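Local structure of manganese lipoxygenase (5FX8) at residues N51-P54 against A58-A61; D310-M315 against D433-N438; D559-A562 against G567-A570. The protein oxygenates linoleic and alpha-linolenic acids at a catalytic manganese centre, giving 11S- and 13R-hydroperoxy fatty acids, the 11S product being converted further to the 13R. All blocks are in the same frame, centred on the assembly; numbering follows the deposited sequence.

Interaction 1. Residues N51-P54 against A58-A61; sequences NNDP and ARNA. Unlike the reference sequence in segment 51-54: N52 (reference Lys). With NAG (2-acetamido-2-deoxy-beta-D-glucopyranose), chain E.
D53 and R59 meet in a salt bridge that ties the loop before helix 56-69 to that helix's first turn. The guanidinium nitrogen R59 NH1 donates to D53 OD2 over 2.7 Å, with a moderately bent N-H...O angle of 150°. The carboxylate oxygen sits at the edge of the guanidinium, near its plane, and is approached on its anti side. The two flat groups stand almost perpendicular, 86° apart, so a single oxygen makes the bridge and the paired, side-on form is absent. R59 gets there by full extension: CG is anti to the backbone N (chi1 -180°) and the chain stays straight to NE, which carries the charged head well beyond the helix backbone. Arginine suits this buried position because its head can serve several acceptors at once: NE pairs with E435 and NH2 donates to the carbonyl of T48. D53 is likewise shared, its OD2 forming a second salt bridge with R311, so two guanidinium groups converge on one carboxylate oxygen, a setting that would be expected to keep it ionised. One residue along, N60 carries an N-linked glycan, with N60 ND2 bonded to C1 of the NAG at 1.4 Å; its OD1 makes a weak hydrogen bond with the hydroxyl of Y434. Taken together this is a local loop-to-helix salt bridge, part of a branched ionic network beside a glycosylated surface and away from the manganese site.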
ATOM      1  N   ASN A  51      -3.356  34.604  13.518  1.00 16.71           N
ATOM      2  CA  ASN A  51      -2.815  35.699  14.322  1.00 13.18           C
ATOM      3  C   ASN A  51      -3.173  37.062  13.736  1.00 16.47           C
ATOM      4  O   ASN A  51      -3.746  37.914  14.425  1.00 20.37           O
ATOM      5  CB  ASN A  51      -1.300  35.527  14.448  1.00 12.63           C
ATOM      6  CG  ASN A  51      -0.902  34.091  14.818  1.00 14.36           C
ATOM      7  OD1 ASN A  51      -1.519  33.134  14.349  1.00 18.99           O
ATOM      8  ND2 ASN A  51       0.126  33.937  15.657  1.00 14.67           N
ATOM      9  N   ASN A  52      -2.907  37.272  12.455  1.00 18.21           N
ATOM     10  CA  ASN A  52      -3.136  38.610  11.920  1.00 11.13           C
ATOM     11  C   ASN A  52      -4.118  38.632  10.768  1.00 12.63           C
ATOM     12  O   ASN A  52      -3.894  39.288   9.749  1.00 16.12           O
ATOM     13  CB  ASN A  52      -1.821  39.214  11.503  1.00 10.17           C
ATOM     14  CG  ASN A  52      -0.950  39.420  12.665  1.00 11.16           C
ATOM     15  OD1 ASN A  52      -1.259  40.203  13.541  1.00 19.85           O
ATOM     16  ND2 ASN A  52       0.132  38.698  12.716  1.00 12.14           N
ATOM     17  N   ASP A  53      -5.214  37.929  10.952  1.00 11.57           N
ATOM     18  CA  ASP A  53      -6.208  37.741   9.936  1.00 12.44           C
ATOM     19  C   ASP A  53      -7.349  38.719  10.165  1.00 12.42           C
ATOM     20  O   ASP A  53      -7.949  38.698  11.248  1.00 12.64           O
ATOM     21  CB  ASP A  53      -6.704  36.302   9.998  1.00 11.68           C
ATOM     22  CG  ASP A  53      -7.544  35.930   8.837  1.00 12.26           C
ATOM     23  OD1 ASP A  53      -8.073  36.821   8.168  1.00 16.52           O
ATOM     24  OD2 ASP A  53      -7.712  34.735   8.596  1.00 13.60           O
ATOM     25  N   PRO A  54      -7.688  39.581   9.206  1.00 11.97           N
ATOM     26  CA  PRO A  54      -8.779  40.534   9.445  1.00 11.52           C
ATOM     27  C   PRO A  54     -10.091  39.847   9.666  1.00 11.77           C
ATOM     28  O   PRO A  54     -10.829  40.198  10.583  1.00 21.49           O
ATOM     29  CB  PRO A  54      -8.813  41.368   8.162  1.00 11.01           C
ATOM     30  CG  PRO A  54      -7.594  41.119   7.509  1.00 11.58           C
ATOM     31  CD  PRO A  54      -7.123  39.762   7.870  1.00 12.18           C
ATOM     32  N   ALA A  58     -15.134  35.595  11.184  1.00 11.71           N
ATOM     33  CA  ALA A  58     -15.728  34.666  10.243  1.00  9.72           C
ATOM     34  C   ALA A  58     -14.973  33.353  10.230  1.00 10.93           C
ATOM     35  O   ALA A  58     -15.586  32.285  10.121  1.00 15.70           O
ATOM     36  CB  ALA A  58     -15.739  35.281   8.852  1.00  9.17           C
ATOM     37  N   ARG A  59     -13.638  33.428  10.312  1.00 11.40           N
ATOM     38  CA  ARG A  59     -12.799  32.237  10.409  1.00 10.47           C
ATOM     39  C   ARG A  59     -13.200  31.407  11.616  1.00 10.13           C
ATOM     40  O   ARG A  59     -13.438  30.195  11.527  1.00 11.74           O
ATOM     41  CB  ARG A  59     -11.336  32.681  10.471  1.00  9.55           C
ATOM     42  CG  ARG A  59     -10.284  31.608  10.566  1.00 10.27           C
ATOM     43  CD  ARG A  59      -8.900  32.194  10.310  1.00  9.93           C
ATOM     44  NE  ARG A  59      -7.824  31.216  10.386  1.00  9.90           N
ATOM     45  CZ  ARG A  59      -6.724  31.272   9.664  1.00  9.85           C
ATOM     46  NH1 ARG A  59      -6.552  32.259   8.821  1.00 10.93           N
ATOM     47  NH2 ARG A  59      -5.804  30.346   9.781  1.00  9.80           N
ATOM     48  N   ASN A  60     -13.351  32.071  12.744  1.00 10.65           N
ATOM     49  CA  ASN A  60     -13.901  31.431  13.922  1.00 10.81           C
ATOM     50  C   ASN A  60     -15.284  30.834  13.653  1.00 10.79           C
ATOM     51  O   ASN A  60     -15.606  29.756  14.159  1.00 10.60           O
ATOM     52  CB  ASN A  60     -13.937  32.448  15.047  1.00  9.79           C
ATOM     53  CG  ASN A  60     -12.622  32.541  15.791  1.00 11.63           C
ATOM     54  OD1 ASN A  60     -11.670  31.811  15.506  1.00 19.28           O
ATOM     55  ND2 ASN A  60     -12.570  33.453  16.769  1.00 12.55           N
ATOM     56  N   ALA A  61     -16.118  31.504  12.863  1.00 10.86           N
ATOM     57  CA  ALA A  61     -17.460  30.961  12.656  1.00 11.93           C
ATOM     58  C   ALA A  61     -17.409  29.668  11.859  1.00 11.85           C
ATOM     59  O   ALA A  61     -18.155  28.721  12.144  1.00 18.34           O
ATOM     60  CB  ALA A  61     -18.362  31.977  11.966  1.00  7.91           C
TER
HETATM   61  C1  NAG E   1     -11.475  33.737  17.655  1.00 11.28           C
HETATM   62  C2  NAG E   1     -11.634  35.114  18.312  1.00 12.14           C
HETATM   63  C3  NAG E   1     -10.555  35.332  19.377  1.00 13.86           C
HETATM   64  C4  NAG E   1     -10.509  34.160  20.343  1.00 13.14           C
HETATM   65  C5  NAG E   1     -10.345  32.875  19.553  1.00 12.05           C
HETATM   66  C6  NAG E   1     -10.341  31.644  20.410  1.00 12.07           C
HETATM   67  C7  NAG E   1     -12.576  36.968  16.988  1.00 15.41           C
HETATM   68  C8  NAG E   1     -12.277  38.022  15.957  1.00 11.15           C
HETATM   69  N2  NAG E   1     -11.558  36.170  17.316  1.00 11.89           N
HETATM   70  O3  NAG E   1     -10.771  36.566  20.058  1.00 13.56           O
HETATM   71  O4  NAG E   1      -9.403  34.284  21.228  1.00 14.64           O
HETATM   72  O5  NAG E   1     -11.439  32.740  18.646  1.00 11.65           O
HETATM   73  O6  NAG E   1     -11.578  31.527  21.089  1.00 18.43           O
HETATM   74  O7  NAG E   1     -13.679  36.847  17.490  1.00 14.64           O

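Interaction 2. Residues D310-M315 against D433-N438; sequences DRHPVM and DYELQN. With NAG (2-acetamido-2-deoxy-beta-D-glucopyranose), chain E.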
ATOM      1  N   ASP A 310      -9.803  25.658   7.967  1.00  9.37           N
ATOM      2  CA  ASP A 310      -9.428  25.098   6.694  1.00  9.99           C
ATOM      3  C   ASP A 310      -8.328  25.917   6.008  1.00 10.93           C
ATOM      4  O   ASP A 310      -7.573  25.363   5.202  1.00 11.09           O
ATOM      5  CB  ASP A 310     -10.674  24.959   5.833  1.00 11.95           C
ATOM      6  CG  ASP A 310     -11.587  23.808   6.281  1.00 16.55           C
ATOM      7  OD1 ASP A 310     -11.152  22.827   6.954  1.00 13.79           O
ATOM      8  OD2 ASP A 310     -12.772  23.876   5.914  1.00 25.30           O
ATOM      9  N   ARG A 311      -8.182  27.203   6.329  1.00 14.19           N
ATOM     10  CA  ARG A 311      -7.147  28.027   5.705  1.00 12.40           C
ATOM     11  C   ARG A 311      -5.843  28.038   6.478  1.00 10.31           C
ATOM     12  O   ARG A 311      -4.901  28.691   6.053  1.00 20.52           O
ATOM     13  CB  ARG A 311      -7.644  29.462   5.506  1.00 11.78           C
ATOM     14  CG  ARG A 311      -8.902  29.531   4.674  1.00 12.82           C
ATOM     15  CD  ARG A 311      -9.331  30.956   4.357  1.00 24.19           C
ATOM     16  NE  ARG A 311      -9.954  31.689   5.464  1.00 17.96           N
ATOM     17  CZ  ARG A 311      -9.441  32.780   6.022  1.00 15.73           C
ATOM     18  NH1 ARG A 311      -8.285  33.271   5.598  1.00 19.62           N
ATOM     19  NH2 ARG A 311     -10.079  33.384   7.009  1.00 17.84           N
ATOM     20  N   HIS A 312      -5.761  27.321   7.564  1.00  9.73           N
ATOM     21  CA  HIS A 312      -4.522  27.181   8.311  1.00  8.83           C
ATOM     22  C   HIS A 312      -3.515  26.321   7.549  1.00 10.59           C
ATOM     23  O   HIS A 312      -3.863  25.235   7.083  1.00  9.64           O
ATOM     24  CB  HIS A 312      -4.821  26.558   9.639  1.00  7.93           C
ATOM     25  CG  HIS A 312      -3.748  26.753  10.643  1.00  7.66           C
ATOM     26  ND1 HIS A 312      -2.485  26.249  10.483  1.00  8.54           N
ATOM     27  CD2 HIS A 312      -3.749  27.393  11.827  1.00  7.57           C
ATOM     28  CE1 HIS A 312      -1.751  26.566  11.528  1.00  9.44           C
ATOM     29  NE2 HIS A 312      -2.496  27.264  12.357  1.00  8.48           N
ATOM     30  N   PRO A 313      -2.260  26.761   7.419  1.00  9.76           N
ATOM     31  CA  PRO A 313      -1.276  25.982   6.628  1.00 10.66           C
ATOM     32  C   PRO A 313      -1.012  24.572   7.140  1.00  7.03           C
ATOM     33  O   PRO A 313      -0.722  23.651   6.354  1.00  7.85           O
ATOM     34  CB  PRO A 313      -0.019  26.863   6.706  1.00  9.16           C
ATOM     35  CG  PRO A 313      -0.559  28.226   6.936  1.00  9.61           C
ATOM     36  CD  PRO A 313      -1.734  28.074   7.817  1.00  8.81           C
ATOM     37  N   VAL A 314      -1.099  24.380   8.444  1.00  7.07           N
ATOM     38  CA  VAL A 314      -0.901  23.050   8.998  1.00  7.53           C
ATOM     39  C   VAL A 314      -2.085  22.145   8.658  1.00 12.27           C
ATOM     40  O   VAL A 314      -1.910  20.950   8.399  1.00 13.44           O
ATOM     41  CB  VAL A 314      -0.655  23.137  10.510  1.00  6.78           C
ATOM     42  CG1 VAL A 314      -0.558  21.782  11.075  1.00  7.93           C
ATOM     43  CG2 VAL A 314       0.612  23.863  10.769  1.00  6.63           C
ATOM     44  N   MET A 315      -3.298  22.706   8.625  1.00  7.55           N
ATOM     45  CA  MET A 315      -4.466  21.945   8.213  1.00  7.84           C
ATOM     46  C   MET A 315      -4.309  21.424   6.804  1.00  7.57           C
ATOM     47  O   MET A 315      -4.696  20.293   6.517  1.00 23.38           O
ATOM     48  CB  MET A 315      -5.731  22.800   8.302  1.00  8.49           C
ATOM     49  CG  MET A 315      -7.042  22.017   8.150  1.00  9.15           C
ATOM     50  SD  MET A 315      -7.292  20.917   9.545  1.00  9.97           S
ATOM     51  CE  MET A 315      -6.979  19.313   8.860  1.00 10.48           C
ATOM     52  N   ASP A 433      -1.003  31.470  18.225  1.00 13.91           N
ATOM     53  CA  ASP A 433      -1.837  30.754  17.250  1.00 11.99           C
ATOM     54  C   ASP A 433      -2.859  29.944  18.047  1.00 13.90           C
ATOM     55  O   ASP A 433      -2.629  28.791  18.401  1.00 11.04           O
ATOM     56  CB  ASP A 433      -0.967  29.866  16.356  1.00 11.26           C
ATOM     57  CG  ASP A 433      -1.750  29.092  15.304  1.00 13.95           C
ATOM     58  OD1 ASP A 433      -2.970  28.987  15.414  1.00 13.23           O
ATOM     59  OD2 ASP A 433      -1.137  28.553  14.363  1.00 11.68           O
ATOM     60  N   TYR A 434      -4.002  30.566  18.344  1.00 14.00           N
ATOM     61  CA  TYR A 434      -4.996  29.913  19.180  1.00 10.12           C
ATOM     62  C   TYR A 434      -5.578  28.682  18.503  1.00 12.35           C
ATOM     63  O   TYR A 434      -6.004  27.753  19.195  1.00 21.16           O
ATOM     64  CB  TYR A 434      -6.098  30.902  19.588  1.00 10.47           C
ATOM     65  CG  TYR A 434      -6.814  31.549  18.432  1.00 12.73           C
ATOM     66  CD1 TYR A 434      -7.865  30.921  17.812  1.00 10.09           C
ATOM     67  CD2 TYR A 434      -6.421  32.784  17.957  1.00 12.29           C
ATOM     68  CE1 TYR A 434      -8.490  31.495  16.782  1.00  9.81           C
ATOM     69  CE2 TYR A 434      -7.040  33.354  16.933  1.00 10.21           C
ATOM     70  CZ  TYR A 434      -8.075  32.720  16.344  1.00 10.33           C
ATOM     71  OH  TYR A 434      -8.692  33.333  15.288  1.00 18.31           O
ATOM     72  N   GLU A 435      -5.544  28.619  17.173  1.00 10.00           N
ATOM     73  CA  GLU A 435      -5.986  27.403  16.498  1.00  9.30           C
ATOM     74  C   GLU A 435      -5.050  26.238  16.794  1.00  9.70           C
ATOM     75  O   GLU A 435      -5.514  25.148  17.129  1.00 16.52           O
ATOM     76  CB  GLU A 435      -6.116  27.653  14.995  1.00  8.08           C
ATOM     77  CG  GLU A 435      -7.251  28.601  14.655  1.00  8.16           C
ATOM     78  CD  GLU A 435      -7.366  28.932  13.194  1.00  8.25           C
ATOM     79  OE1 GLU A 435      -6.580  28.452  12.384  1.00  7.80           O
ATOM     80  OE2 GLU A 435      -8.261  29.713  12.848  1.00 15.67           O
ATOM     81  N   LEU A 436      -3.733  26.444  16.694  1.00 16.42           N
ATOM     82  CA  LEU A 436      -2.795  25.376  17.025  1.00 10.29           C
ATOM     83  C   LEU A 436      -2.935  24.937  18.476  1.00  9.73           C
ATOM     84  O   LEU A 436      -2.960  23.735  18.779  1.00 16.52           O
ATOM     85  CB  LEU A 436      -1.364  25.830  16.768  1.00 11.93           C
ATOM     86  CG  LEU A 436      -0.310  24.776  17.067  1.00 11.00           C
ATOM     87  CD1 LEU A 436      -0.318  23.776  15.967  1.00  9.52           C
ATOM     88  CD2 LEU A 436       0.987  25.463  17.108  1.00 12.45           C
ATOM     89  N   GLN A 437      -3.018  25.901  19.386  1.00  9.48           N
ATOM     90  CA  GLN A 437      -3.170  25.580  20.799  1.00  9.18           C
ATOM     91  C   GLN A 437      -4.484  24.874  21.068  1.00  8.15           C
ATOM     92  O   GLN A 437      -4.558  23.994  21.929  1.00 17.20           O
ATOM     93  CB  GLN A 437      -3.065  26.850  21.640  1.00 10.78           C
ATOM     94  CG  GLN A 437      -1.732  27.598  21.554  1.00  9.83           C
ATOM     95  CD  GLN A 437      -0.443  26.752  21.722  1.00 12.73           C
ATOM     96  OE1 GLN A 437      -0.352  25.848  22.541  1.00 12.08           O
ATOM     97  NE2 GLN A 437       0.565  27.100  20.962  1.00 15.21           N
ATOM     98  N   ASN A 438      -5.533  25.231  20.336  1.00  8.94           N
ATOM     99  CA  ASN A 438      -6.786  24.498  20.466  1.00  7.86           C
ATOM    100  C   ASN A 438      -6.636  23.079  19.970  1.00 11.13           C
ATOM    101  O   ASN A 438      -7.146  22.156  20.591  1.00 19.63           O
ATOM    102  CB  ASN A 438      -7.905  25.190  19.707  1.00  8.86           C
ATOM    103  CG  ASN A 438      -8.405  26.379  20.424  1.00 11.79           C
ATOM    104  OD1 ASN A 438      -8.057  26.588  21.571  1.00 12.63           O
ATOM    105  ND2 ASN A 438      -9.210  27.185  19.760  1.00  9.03           N
TER
HETATM  106  C1  NAG E   1     -11.475  33.737  17.655  1.00 11.28           C
HETATM  107  C2  NAG E   1     -11.634  35.114  18.312  1.00 12.14           C
HETATM  108  C3  NAG E   1     -10.555  35.332  19.377  1.00 13.86           C
HETATM  109  C4  NAG E   1     -10.509  34.160  20.343  1.00 13.14           C
HETATM  110  C5  NAG E   1     -10.345  32.875  19.553  1.00 12.05           C
HETATM  111  C6  NAG E   1     -10.341  31.644  20.410  1.00 12.07           C
HETATM  112  C7  NAG E   1     -12.576  36.968  16.988  1.00 15.41           C
HETATM  113  C8  NAG E   1     -12.277  38.022  15.957  1.00 11.15           C
HETATM  114  N2  NAG E   1     -11.558  36.170  17.316  1.00 11.89           N
HETATM  115  O3  NAG E   1     -10.771  36.566  20.058  1.00 13.56           O
HETATM  116  O4  NAG E   1      -9.403  34.284  21.228  1.00 14.64           O
HETATM  117  O5  NAG E   1     -11.439  32.740  18.646  1.00 11.65           O
HETATM  118  O6  NAG E   1     -11.578  31.527  21.089  1.00 18.43           O
HETATM  119  O7  NAG E   1     -13.679  36.847  17.490  1.00 14.64           O
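H312 and D433 reach toward each other from opposite directions and join through a hydrogen bond from H312 NE2 to D433 OD2, 2.7 Å long and reasonably straight at 157°. Ring and carboxylate are nearly coplanar, 23° apart, and the acceptor uses its syn lone pair, the side facing OD1. Both side chains swing CG anti to their own backbone N (H312 chi1 -162°), which sends the imidazole and the carboxylate out across the gap between the two helix starts. E435 slides past H312 in the opposite sense, its carboxylate tilted well away from the ring plane, and brings OE1 to the ring edge at 3.1 Å from H312 CD2. Each partner of the His-carboxylate pair is also the N-cap of a helix, H312 for 313-321 and D433 for 434-444. H312 ND1 accepts from V314 N at 3.1 Å in the ring plane, while D433 OD1 is met from above the carboxylate plane by L436 N at 2.9 Å. With ND1 accepting and NE2 donating, the ring's rotation is fixed, and the pattern is consistent with a neutral imidazole protonated on NE2; L436 N gives the other carboxylate oxygen its partner. Both residue types can accept from a helix end while bonding outward. The hydroxyl of Y420, on helix 396-420, is hydrogen-bonded to the same D433 OD2. A glutamate suits position 435 because its two oxygens part company: OE1 takes a weak hydrogen bond from S309 N, and OE2 is balanced by R59. At the outer side, Y434 turns one ring face to the NAG carried by N60, with Y434 CD1 3.6 Å from C5 of the sugar, offset toward the ring's rim.

Interaction 3. Residues D559-A562 against G567-A570; sequences DLLA and GYAA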
ATOM      1  N   ASP A 559      -2.166  22.891  -5.046  1.00 14.83           N
ATOM      2  CA  ASP A 559      -2.851  23.843  -4.180  1.00 16.01           C
ATOM      3  C   ASP A 559      -2.012  24.225  -2.972  1.00 15.69           C
ATOM      4  O   ASP A 559      -2.138  25.342  -2.461  1.00 15.07           O
ATOM      5  CB  ASP A 559      -4.184  23.269  -3.742  1.00 24.80           C
ATOM      6  CG  ASP A 559      -5.065  22.914  -4.925  1.00 45.55           C
ATOM      7  OD1 ASP A 559      -4.967  23.591  -5.982  1.00 40.55           O
ATOM      8  OD2 ASP A 559      -5.855  21.950  -4.808  1.00 59.83           O
ATOM      9  N   LEU A 560      -1.160  23.321  -2.497  1.00 13.29           N
ATOM     10  CA  LEU A 560      -0.308  23.658  -1.371  1.00 11.78           C
ATOM     11  C   LEU A 560       0.851  24.544  -1.819  1.00 12.90           C
ATOM     12  O   LEU A 560       1.210  25.502  -1.129  1.00 17.32           O
ATOM     13  CB  LEU A 560       0.194  22.382  -0.701  1.00 10.33           C
ATOM     14  CG  LEU A 560      -0.775  21.447   0.009  1.00  8.55           C
ATOM     15  CD1 LEU A 560       0.006  20.307   0.566  1.00  8.30           C
ATOM     16  CD2 LEU A 560      -1.421  22.162   1.118  1.00 11.50           C
ATOM     17  N   LEU A 561       1.414  24.275  -2.996  1.00 11.71           N
ATOM     18  CA  LEU A 561       2.415  25.165  -3.562  1.00 12.20           C
ATOM     19  C   LEU A 561       1.848  26.546  -3.918  1.00 12.98           C
ATOM     20  O   LEU A 561       2.571  27.545  -3.873  1.00 13.86           O
ATOM     21  CB  LEU A 561       3.020  24.518  -4.793  1.00 11.86           C
ATOM     22  CG  LEU A 561       3.914  23.329  -4.578  1.00 10.33           C
ATOM     23  CD1 LEU A 561       4.245  22.784  -5.913  1.00  8.51           C
ATOM     24  CD2 LEU A 561       5.151  23.805  -3.883  1.00  9.05           C
ATOM     25  N   ALA A 562       0.577  26.630  -4.290  1.00 13.99           N
ATOM     26  CA  ALA A 562      -0.006  27.908  -4.647  1.00 14.75           C
ATOM     27  C   ALA A 562      -0.475  28.715  -3.445  1.00 15.10           C
ATOM     28  O   ALA A 562      -0.593  29.940  -3.546  1.00 18.02           O
ATOM     29  CB  ALA A 562      -1.167  27.704  -5.603  1.00 12.39           C
ATOM     30  N   GLY A 567       8.718  30.018   0.980  1.00 13.67           N
ATOM     31  CA  GLY A 567       9.442  29.080   1.814  1.00  9.96           C
ATOM     32  C   GLY A 567       8.902  27.669   1.721  1.00 11.47           C
ATOM     33  O   GLY A 567       9.671  26.707   1.747  1.00 16.81           O
ATOM     34  N   TYR A 568       7.578  27.520   1.589  1.00  9.81           N
ATOM     35  CA  TYR A 568       7.013  26.190   1.394  1.00  9.72           C
ATOM     36  C   TYR A 568       7.560  25.550   0.123  1.00 12.02           C
ATOM     37  O   TYR A 568       7.940  24.375   0.130  1.00 17.69           O
ATOM     38  CB  TYR A 568       5.481  26.239   1.366  1.00 10.44           C
ATOM     39  CG  TYR A 568       4.857  24.878   1.226  1.00  9.46           C
ATOM     40  CD1 TYR A 568       4.749  24.291  -0.015  1.00  9.82           C
ATOM     41  CD2 TYR A 568       4.397  24.165   2.330  1.00  9.18           C
ATOM     42  CE1 TYR A 568       4.228  23.043  -0.163  1.00  9.16           C
ATOM     43  CE2 TYR A 568       3.868  22.907   2.186  1.00  8.19           C
ATOM     44  CZ  TYR A 568       3.787  22.361   0.927  1.00  8.88           C
ATOM     45  OH  TYR A 568       3.266  21.131   0.689  1.00 13.20           O
ATOM     46  N   ALA A 569       7.639  26.312  -0.974  1.00  9.91           N
ATOM     47  CA  ALA A 569       8.052  25.717  -2.240  1.00  9.37           C
ATOM     48  C   ALA A 569       9.545  25.416  -2.262  1.00 14.50           C
ATOM     49  O   ALA A 569       9.980  24.447  -2.903  1.00  8.42           O
ATOM     50  CB  ALA A 569       7.661  26.620  -3.397  1.00  7.98           C
ATOM     51  N   ALA A 570      10.338  26.208  -1.544  1.00  9.59           N
ATOM     52  CA  ALA A 570      11.752  25.892  -1.431  1.00  9.61           C
ATOM     53  C   ALA A 570      11.963  24.646  -0.583  1.00 11.42           C
ATOM     54  O   ALA A 570      12.823  23.812  -0.897  1.00 15.35           O
ATOM     55  CB  ALA A 570      12.509  27.085  -0.852  1.00  9.54           C
TER
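Apolar side-chain packing at a sharp corner between the short helix 558-563 and the start of helix 566-587 makes this contact, L560 and L561 closing against Y568 and A569. No hydrogen bond links the two segments. Y568 carries the largest share, its CG anti to the backbone N (chi1 -178°) so that the ring extends from its own helix toward L560. The backbone oxygen L560 O, itself hydrogen-bonded to N564 ND2, lies over one face of that ring. The L560 and Y568 side chains cross at a slant: L560 CB comes to 3.9 Å from Y568 CZ, and L560 CD1 touches the phenolic oxygen Y568 OH at 3.4 Å. L561 approaches differently, its methyl CD2 lying at the ring's edge near the ring plane, 3.9 Å from Y568 CE1. The same methyl also rests against A569, with L561 CD2 and A569 CB 3.8 Å apart. Leucine thus serves in two ways, L560 laying CB and one methyl against the phenol end, L561 reaching with one methyl to both ring edge and alanine. The small A569 lets the helices approach, L561 and A569 having CA atoms 5.8 Å apart. Tyrosine brings a broad apolar ring whose buried hydroxyl is satisfied by bonding to the carbonyl of F555. Around this corner, Y568 also packs edge-to-face with F411 of helix 396-420 and touches V317, while L560 touches R320, both on helix 313-321.

How the interactions relate
Along the chain the contacts follow in series, 1, 2, 3, all on the same side of the chain's centre. Interactions 1 and 2, with centres 11 Å apart, touch directly: two salt bridges join helix 56-69 and its leading loop to the loop before helix 313-321 and the first turn of helix 434-444. Interaction 3 is centred 17 Å from interaction 2 and 22 Å from interaction 1, with nearest atoms about 5 Å and 13 Å away, not touching. It packs on helix 313-321, which begins within interaction 2, and on helix 396-420, which flanks it. Two local contacts thus flank one long-range contact, and their cross-links tie distant parts of the chain together, away from the manganese.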